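Local structure of aminopentol aminotransferase (Sphingopyxis macrogoltabida, 6HBS) at residues A[72-77]-A[302-307]; A[137-142]-A[176-181]. The protein transfers the amino group of aminopentol (hydrolysed fumonisin B1) to pyruvate with pyridoxal 5'-phosphate as cofactor, a step in fumonisin B1 degradation. All coordinates share one frame; numbering follows the deposited sequence. Where two conformers were deposited one is given.

In the fold
The two contacts lie on opposite sides of the centre of the chain. Their centres are 39 Å apart, their nearest atoms about 25 Å, and they do not touch. Interaction 1 joins helix 72-82 to the end of helix 292-307. Interaction 2 sets helix 175-184 on strand 137-141 of the seven-stranded mixed sheet. Along the chain, both segments of interaction 2 fall between those of interaction 1. All four segments are part of the class-III aminotransferase fold. Neither contact is at the cofactor, but strand 226-230 of the same sheet carries Asp230 of the pyridoxal-phosphate pocket. Interaction 2 holds a helix on the sheet; interaction 1 joins two helices.

Interaction 1. Residues A[72-77]-A[302-307]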
ATOM      1  N   SER A  72     -16.269   6.227  17.566  1.00 22.05           N
ATOM      2  CA  SER A  72     -15.824   7.457  18.172  1.00 22.32           C
ATOM      3  C   SER A  72     -14.523   7.263  18.969  1.00 20.90           C
ATOM      4  O   SER A  72     -13.674   8.169  18.973  1.00 20.98           O
ATOM      5  CB  SER A  72     -16.954   8.025  19.029  1.00 26.71           C
ATOM      6  OG  SER A  72     -17.040   7.241  20.199  1.00 32.13           O
ATOM      7  N   GLU A  73     -14.310   6.086  19.588  1.00 20.28           N
ATOM      8  CA  GLU A  73     -13.102   5.821  20.321  1.00 20.94           C
ATOM      9  C   GLU A  73     -11.875   5.696  19.379  1.00 21.19           C
ATOM     10  O   GLU A  73     -10.778   6.183  19.672  1.00 20.37           O
ATOM     11  CB  GLU A  73     -13.266   4.578  21.170  1.00 24.05           C
ATOM     12  CG  GLU A  73     -14.421   4.652  22.174  1.00 28.89           C
ATOM     13  CD  GLU A  73     -14.750   3.257  22.681  1.00 32.72           C
ATOM     14  OE1 GLU A  73     -14.246   2.896  23.741  1.00 36.96           O
ATOM     15  OE2 GLU A  73     -15.438   2.503  21.966  1.00 34.32           O
ATOM     16  N   ILE A  74     -12.044   5.055  18.234  1.00 19.19           N
ATOM     17  CA  ILE A  74     -10.929   4.913  17.312  1.00 20.29           C
ATOM     18  C   ILE A  74     -10.621   6.284  16.680  1.00 19.88           C
ATOM     19  O   ILE A  74      -9.421   6.620  16.542  1.00 19.98           O
ATOM     20  CB  ILE A  74     -11.226   3.803  16.288  1.00 21.25           C
ATOM     21  CG1 ILE A  74     -11.325   2.454  17.015  1.00 21.51           C
ATOM     22  CG2 ILE A  74     -10.185   3.789  15.158  1.00 20.53           C
ATOM     23  CD1 ILE A  74     -12.236   1.473  16.354  1.00 24.86           C
ATOM     24  N   GLU A  75     -11.661   7.076  16.355  1.00 18.67           N
ATOM     25  CA  GLU A  75     -11.456   8.369  15.769  1.00 20.76           C
ATOM     26  C   GLU A  75     -10.777   9.287  16.789  1.00 23.48           C
ATOM     27  O   GLU A  75      -9.922  10.082  16.352  1.00 23.63           O
ATOM     28  CB  GLU A  75     -12.750   9.011  15.269  1.00 23.34           C
ATOM     29  CG  GLU A  75     -13.370   8.268  14.104  1.00 24.05           C
ATOM     30  CD  GLU A  75     -12.411   7.935  12.960  1.00 27.47           C
ATOM     31  OE1 GLU A  75     -11.516   8.754  12.699  1.00 30.46           O
ATOM     32  OE2 GLU A  75     -12.549   6.847  12.358  1.00 30.55           O
ATOM     33  N   ALA A  76     -11.097   9.122  18.092  1.00 21.49           N
ATOM     34  CA  ALA A  76     -10.399   9.847  19.198  1.00 23.87           C
ATOM     35  C   ALA A  76      -8.907   9.474  19.277  1.00 23.25           C
ATOM     36  O   ALA A  76      -8.060  10.350  19.448  1.00 21.02           O
ATOM     37  CB  ALA A  76     -11.087   9.621  20.526  1.00 23.38           C
ATOM     38  N   ALA A  77      -8.586   8.180  19.153  1.00 19.90           N
ATOM     39  CA  ALA A  77      -7.205   7.733  19.217  1.00 20.63           C
ATOM     40  C   ALA A  77      -6.434   8.268  18.012  1.00 20.08           C
ATOM     41  O   ALA A  77      -5.275   8.683  18.176  1.00 22.57           O
ATOM     42  CB  ALA A  77      -7.109   6.228  19.306  1.00 21.05           C
ATOM     43  N   LEU A 302      -7.371  -2.838  18.269  1.00 18.06           N
ATOM     44  CA  LEU A 302      -6.960  -4.063  18.925  1.00 18.84           C
ATOM     45  C   LEU A 302      -7.396  -4.068  20.408  1.00 20.99           C
ATOM     46  O   LEU A 302      -7.747  -5.139  20.921  1.00 18.43           O
ATOM     47  CB  LEU A 302      -5.452  -4.278  18.824  1.00 18.63           C
ATOM     48  CG  LEU A 302      -4.875  -4.546  17.431  1.00 18.71           C
ATOM     49  CD1 LEU A 302      -3.354  -4.620  17.495  1.00 19.92           C
ATOM     50  CD2 LEU A 302      -5.462  -5.804  16.792  1.00 17.90           C
ATOM     51  N   ARG A 303      -7.373  -2.911  21.093  1.00 19.91           N
ATOM     52  CA  ARG A 303      -7.809  -2.855  22.503  1.00 21.72           C
ATOM     53  C   ARG A 303      -9.302  -3.232  22.590  1.00 19.40           C
ATOM     54  O   ARG A 303      -9.729  -4.007  23.442  1.00 20.23           O
ATOM     55  CB  ARG A 303      -7.529  -1.480  23.141  1.00 23.20           C
ATOM     56  CG  ARG A 303      -7.928  -1.379  24.617  1.00 24.06           C
ATOM     57  CD  ARG A 303      -8.173   0.024  25.149  1.00 27.11           C
ATOM     58  NE  ARG A 303      -9.224   0.785  24.462  1.00 28.08           N
ATOM     59  CZ  ARG A 303     -10.523   0.620  24.637  1.00 26.89           C
ATOM     60  NH1 ARG A 303     -10.971  -0.322  25.449  1.00 32.66           N
ATOM     61  NH2 ARG A 303     -11.379   1.383  23.989  1.00 29.78           N
ATOM     62  N   ILE A 304     -10.109  -2.646  21.720  1.00 19.20           N
ATOM     63  CA  ILE A 304     -11.508  -2.923  21.679  1.00 19.62           C
ATOM     64  C   ILE A 304     -11.760  -4.413  21.387  1.00 22.13           C
ATOM     65  O   ILE A 304     -12.671  -5.009  21.981  1.00 22.21           O
ATOM     66  CB  ILE A 304     -12.199  -1.989  20.691  1.00 19.73           C
ATOM     67  CG1 ILE A 304     -12.150  -0.546  21.207  1.00 20.69           C
ATOM     68  CG2 ILE A 304     -13.619  -2.440  20.401  1.00 19.10           C
ATOM     69  CD1 ILE A 304     -12.665   0.452  20.259  1.00 22.22           C
ATOM     70  N   ILE A 305     -10.940  -5.021  20.520  1.00 20.39           N
ATOM     71  CA  ILE A 305     -11.080  -6.431  20.174  1.00 19.91           C
ATOM     72  C   ILE A 305     -10.835  -7.269  21.433  1.00 21.71           C
ATOM     73  O   ILE A 305     -11.559  -8.216  21.687  1.00 20.84           O
ATOM     74  CB  ILE A 305     -10.146  -6.820  19.005  1.00 18.36           C
ATOM     75  CG1 ILE A 305     -10.639  -6.254  17.666  1.00 17.30           C
ATOM     76  CG2 ILE A 305      -9.882  -8.313  18.952  1.00 17.48           C
ATOM     77  CD1 ILE A 305      -9.632  -6.409  16.517  1.00 18.90           C
ATOM     78  N   ARG A 306      -9.811  -6.911  22.215  1.00 21.22           N
ATOM     79  CA  ARG A 306      -9.494  -7.645  23.400  1.00 23.74           C
ATOM     80  C   ARG A 306     -10.549  -7.412  24.489  1.00 23.78           C
ATOM     81  O   ARG A 306     -10.787  -8.322  25.221  1.00 26.93           O
ATOM     82  CB  ARG A 306      -8.145  -7.268  24.027  1.00 26.06           C
ATOM     83  CG  ARG A 306      -6.919  -7.479  23.157  1.00 24.40           C
ATOM     84  CD  ARG A 306      -5.627  -7.348  23.947  1.00 23.50           C
ATOM     85  NE  ARG A 306      -5.457  -5.988  24.431  1.00 24.00           N
ATOM     86  CZ  ARG A 306      -5.044  -4.961  23.688  1.00 22.54           C
ATOM     87  NH1 ARG A 306      -4.972  -3.756  24.220  1.00 21.41           N
ATOM     88  NH2 ARG A 306      -4.648  -5.152  22.445  1.00 19.13           N
ATOM     89  N   GLU A 307     -11.124  -6.205  24.613  1.00 24.17           N
ATOM     90  CA  GLU A 307     -11.774  -5.782  25.853  1.00 26.00           C
ATOM     91  C   GLU A 307     -13.305  -5.750  25.774  1.00 26.44           C
ATOM     92  O   GLU A 307     -13.941  -5.516  26.805  1.00 28.21           O
ATOM     93  CB  GLU A 307     -11.260  -4.414  26.329  1.00 26.73           C
ATOM     94  CG  GLU A 307      -9.886  -4.546  26.959  1.00 28.40           C
ATOM     95  CD  GLU A 307      -9.202  -3.297  27.468  1.00 28.30           C
ATOM     96  OE1 GLU A 307      -9.794  -2.232  27.428  1.00 28.88           O
ATOM     97  OE2 GLU A 307      -8.050  -3.419  27.851  1.00 32.67           O
TER
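Glu73 and Arg303 form a salt bridge between the two helices, with Glu73 OE1 3.3 Å from Arg303 NH2. The hydrogen bond within it is weak and bent. The carboxylate oxygen comes to the edge of the guanidinium, near its plane, and the two flat groups are turned 55° apart. Beside this polar pair lies an apolar one. Ile304 CD1 is 4.0 Å from Ile74 CG1, and 4.1 Å from Ile74 CD1. The same methyl also lies 3.8 Å from Glu73 OE2, so it fits between the acid and the isoleucine.

Arg303 leaves its helix with CG anti to the backbone N and then bends at chi3 (59°). This bend lets the guanidinium serve two helices at once. Its NH1 bonds to Glu307 OE1 at 3.0 Å, one turn further on. Glu307 OE1 lies in the guanidinium plane, but is itself met from above its carboxylate plane. Arg303 NH2 has its stronger partner in Glu300, so the bond to Glu73 is the lesser hold. Gln71 is the stronger partner of Glu73, at OE2. With a leucine in place of Arg303, the carboxylates of Glu73, Glu300 and Glu307 would probably be left without the positive charge they share.

This is a sparse helix-helix contact. The axes of the short segments run 144° apart in direction and come no closer than 11.3 Å, and the contact is made by the ends of the side chains. Ile74 also rests on Ala297 and Thr301, which extends the contact back along helix 292-307. Beyond it, Leu302 and Ile305 carry helix 292-307 onto helix 94-105. Helix 72-82 in turn reaches the dimer interface, where Glu75 packs on Arg82 of the second subunit.

Interaction 2. Residues A[137-142]-A[176-181]; sequences TILCAK and QSLSDA
Beside the touching pair Leu139 and Ala181, the shortest polar bond is a helical one, from Asp180 N to Gln176 O at 2.8 Å. The next bond, from Ala181 N to Ser177 O at 2.9 Å, fixes Ala181 itself in the helix. The motif is a beta-alpha-beta crossover. Strand 167-170 leads into helix 175-184, which leads into strand 189-194, and both strands run parallel to strand 137-141 between them. The helix therefore covers the middle strand of the three. The three strands are part of the seven-stranded mixed sheet of the large domain of fold type I pyridoxal-phosphate enzymes.

The contact across the two segments is apolar and buried. Leu139 points from the strand toward the helix, while Cys140 next to it points away. CG of Leu139 is anti to the carbonyl carbon, and CD1 continues the extended line (chi2 -177°). This brings CD1 up to the helix. There it meets Leu178 CD1 at 4.2 Å. Leu178 does not aim its CB at the strand, but its branched end comes nearer.

Neighbours close the core around these side chains. Leu139 also touches Ala168 and Ile189 on the two flanking strands. Leu178 also touches Tyr170 of strand 167-170, and Phe212 and Ala216 of helix 210-223. At Ala181 the short side chain lets the leucine come close to the helix backbone: Leu139 CD1 is 4.1 Å from Ala181 C. Both methyls of Leu139 face the alanine methyl from one side, Ala181 CB lying 3.9 Å from Leu139 CD1 and 4.1 Å from Leu139 CD2.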
ATOM      1  N   THR A 137       9.262 -23.284  -4.348  1.00 19.19           N
ATOM      2  CA  THR A 137       7.857 -23.529  -4.679  1.00 20.36           C
ATOM      3  C   THR A 137       6.939 -23.008  -3.567  1.00 17.75           C
ATOM      4  O   THR A 137       7.067 -23.352  -2.390  1.00 19.90           O
ATOM      5  CB  THR A 137       7.567 -25.001  -5.028  1.00 20.19           C
ATOM      6  OG1 THR A 137       8.395 -25.382  -6.138  1.00 22.32           O
ATOM      7  CG2 THR A 137       6.110 -25.196  -5.400  1.00 20.92           C
ATOM      8  N   ILE A 138       5.970 -22.206  -3.988  1.00 17.43           N
ATOM      9  CA  ILE A 138       4.907 -21.719  -3.109  1.00 19.54           C
ATOM     10  C   ILE A 138       3.610 -22.467  -3.461  1.00 17.16           C
ATOM     11  O   ILE A 138       3.186 -22.452  -4.605  1.00 20.18           O
ATOM     12  CB  ILE A 138       4.749 -20.191  -3.264  1.00 19.99           C
ATOM     13  CG1 ILE A 138       6.032 -19.467  -2.861  1.00 22.37           C
ATOM     14  CG2 ILE A 138       3.547 -19.693  -2.484  1.00 22.42           C
ATOM     15  CD1 ILE A 138       6.329 -19.451  -1.391  1.00 22.17           C
ATOM     16  N   LEU A 139       3.008 -23.127  -2.474  1.00 18.69           N
ATOM     17  CA  LEU A 139       1.748 -23.859  -2.729  1.00 18.76           C
ATOM     18  C   LEU A 139       0.538 -22.993  -2.354  1.00 20.13           C
ATOM     19  O   LEU A 139       0.415 -22.590  -1.194  1.00 20.99           O
ATOM     20  CB  LEU A 139       1.745 -25.155  -1.922  1.00 18.40           C
ATOM     21  CG  LEU A 139       2.822 -26.176  -2.309  1.00 19.47           C
ATOM     22  CD1 LEU A 139       2.680 -27.458  -1.496  1.00 19.87           C
ATOM     23  CD2 LEU A 139       2.819 -26.430  -3.798  1.00 19.06           C
ATOM     24  N   CYS A 140      -0.375 -22.790  -3.306  1.00 19.84           N
ATOM     25  CA  CYS A 140      -1.628 -22.062  -3.049  1.00 19.71           C
ATOM     26  C   CYS A 140      -2.799 -22.933  -3.527  1.00 19.63           C
ATOM     27  O   CYS A 140      -2.623 -23.816  -4.370  1.00 18.50           O
ATOM     28  CB  CYS A 140      -1.637 -20.715  -3.769  1.00 18.87           C
ATOM     29  SG  CYS A 140      -0.279 -19.641  -3.224  1.00 22.99           S
ATOM     30  N   ALA A 141      -3.974 -22.707  -2.939  1.00 18.75           N
ATOM     31  CA  ALA A 141      -5.206 -23.366  -3.349  1.00 18.87           C
ATOM     32  C   ALA A 141      -5.657 -22.777  -4.683  1.00 20.12           C
ATOM     33  O   ALA A 141      -5.604 -21.548  -4.860  1.00 20.09           O
ATOM     34  CB  ALA A 141      -6.251 -23.149  -2.279  1.00 19.36           C
ATOM     35  N   LYS A 142      -6.119 -23.634  -5.614  1.00 20.72           N
ATOM     36  CA  LYS A 142      -6.721 -23.191  -6.857  1.00 23.73           C
ATOM     37  C   LYS A 142      -7.855 -22.205  -6.553  1.00 21.87           C
ATOM     38  O   LYS A 142      -8.715 -22.492  -5.715  1.00 21.51           O
ATOM     39  CB  LYS A 142      -7.383 -24.339  -7.628  1.00 28.38           C
ATOM     40  CG  LYS A 142      -6.430 -25.320  -8.270  1.00 36.78           C
ATOM     41  CD  LYS A 142      -7.119 -26.576  -8.831  1.00 41.17           C
ATOM     42  CE  LYS A 142      -6.124 -27.650  -9.242  1.00 50.00           C
ATOM     43  NZ  LYS A 142      -5.570 -28.360  -8.056  1.00 51.83           N
ATOM     44  N   GLN A 176      -5.452 -34.967   0.540  1.00 21.79           N
ATOM     45  CA  GLN A 176      -4.710 -35.793  -0.441  1.00 22.78           C
ATOM     46  C   GLN A 176      -4.056 -34.880  -1.483  1.00 22.88           C
ATOM     47  O   GLN A 176      -2.910 -35.069  -1.804  1.00 20.90           O
ATOM     48  CB  GLN A 176      -5.626 -36.841  -1.098  1.00 23.95           C
ATOM     49  CG  GLN A 176      -4.913 -37.787  -2.078  1.00 26.31           C
ATOM     50  CD  GLN A 176      -3.824 -38.622  -1.442  1.00 23.88           C
ATOM     51  OE1 GLN A 176      -4.003 -39.236  -0.389  1.00 24.49           O
ATOM     52  NE2 GLN A 176      -2.671 -38.649  -2.075  1.00 27.65           N
ATOM     53  N   SER A 177      -4.804 -33.887  -1.979  1.00 22.27           N
ATOM     54  CA  SER A 177      -4.343 -32.923  -2.983  1.00 22.16           C
ATOM     55  C   SER A 177      -3.118 -32.177  -2.450  1.00 23.55           C
ATOM     56  O   SER A 177      -2.133 -31.992  -3.156  1.00 21.95           O
ATOM     57  CB  SER A 177      -5.442 -31.946  -3.341  1.00 21.74           C
ATOM     58  OG  SER A 177      -5.052 -31.106  -4.393  1.00 22.39           O
ATOM     59  N   LEU A 178      -3.201 -31.722  -1.196  1.00 23.61           N
ATOM     60  CA  LEU A 178      -2.094 -30.976  -0.607  1.00 23.31           C
ATOM     61  C   LEU A 178      -0.868 -31.883  -0.436  1.00 24.08           C
ATOM     62  O   LEU A 178       0.239 -31.483  -0.777  1.00 23.44           O
ATOM     63  CB  LEU A 178      -2.545 -30.396   0.732  1.00 23.81           C
ATOM     64  CG  LEU A 178      -1.486 -29.538   1.424  1.00 24.25           C
ATOM     65  CD1 LEU A 178      -0.896 -28.496   0.481  1.00 24.17           C
ATOM     66  CD2 LEU A 178      -2.059 -28.912   2.677  1.00 25.59           C
ATOM     67  N   SER A 179      -1.064 -33.084   0.137  1.00 24.01           N
ATOM     68  CA  SER A 179      -0.002 -34.091   0.261  0.50 25.36           C
ATOM     69  C   SER A 179       0.674 -34.291  -1.097  1.00 24.81           C
ATOM     70  O   SER A 179       1.903 -34.251  -1.206  1.00 24.25           O
ATOM     71  CB  SER A 179      -0.518 -35.417   0.783  0.50 25.67           C
ATOM     72  OG  SER A 179      -1.204 -35.253   2.010  0.50 27.51           O
ATOM     73  N   ASP A 180      -0.140 -34.515  -2.136  1.00 23.00           N
ATOM     74  CA  ASP A 180       0.392 -34.742  -3.438  1.00 22.83           C
ATOM     75  C   ASP A 180       1.195 -33.534  -3.922  1.00 25.27           C
ATOM     76  O   ASP A 180       2.217 -33.718  -4.575  1.00 23.95           O
ATOM     77  CB  ASP A 180      -0.681 -35.063  -4.470  1.00 22.21           C
ATOM     78  CG  ASP A 180      -1.291 -36.449  -4.283  1.00 23.73           C
ATOM     79  OD1 ASP A 180      -0.678 -37.287  -3.607  1.00 24.50           O
ATOM     80  OD2 ASP A 180      -2.374 -36.672  -4.818  1.00 23.67           O
ATOM     81  N   ALA A 181       0.699 -32.320  -3.661  1.00 22.59           N
ATOM     82  CA  ALA A 181       1.383 -31.138  -4.116  1.00 22.37           C
ATOM     83  C   ALA A 181       2.789 -31.072  -3.520  1.00 20.62           C
ATOM     84  O   ALA A 181       3.744 -30.595  -4.196  1.00 21.96           O
ATOM     85  CB  ALA A 181       0.568 -29.906  -3.751  1.00 23.49           C
TER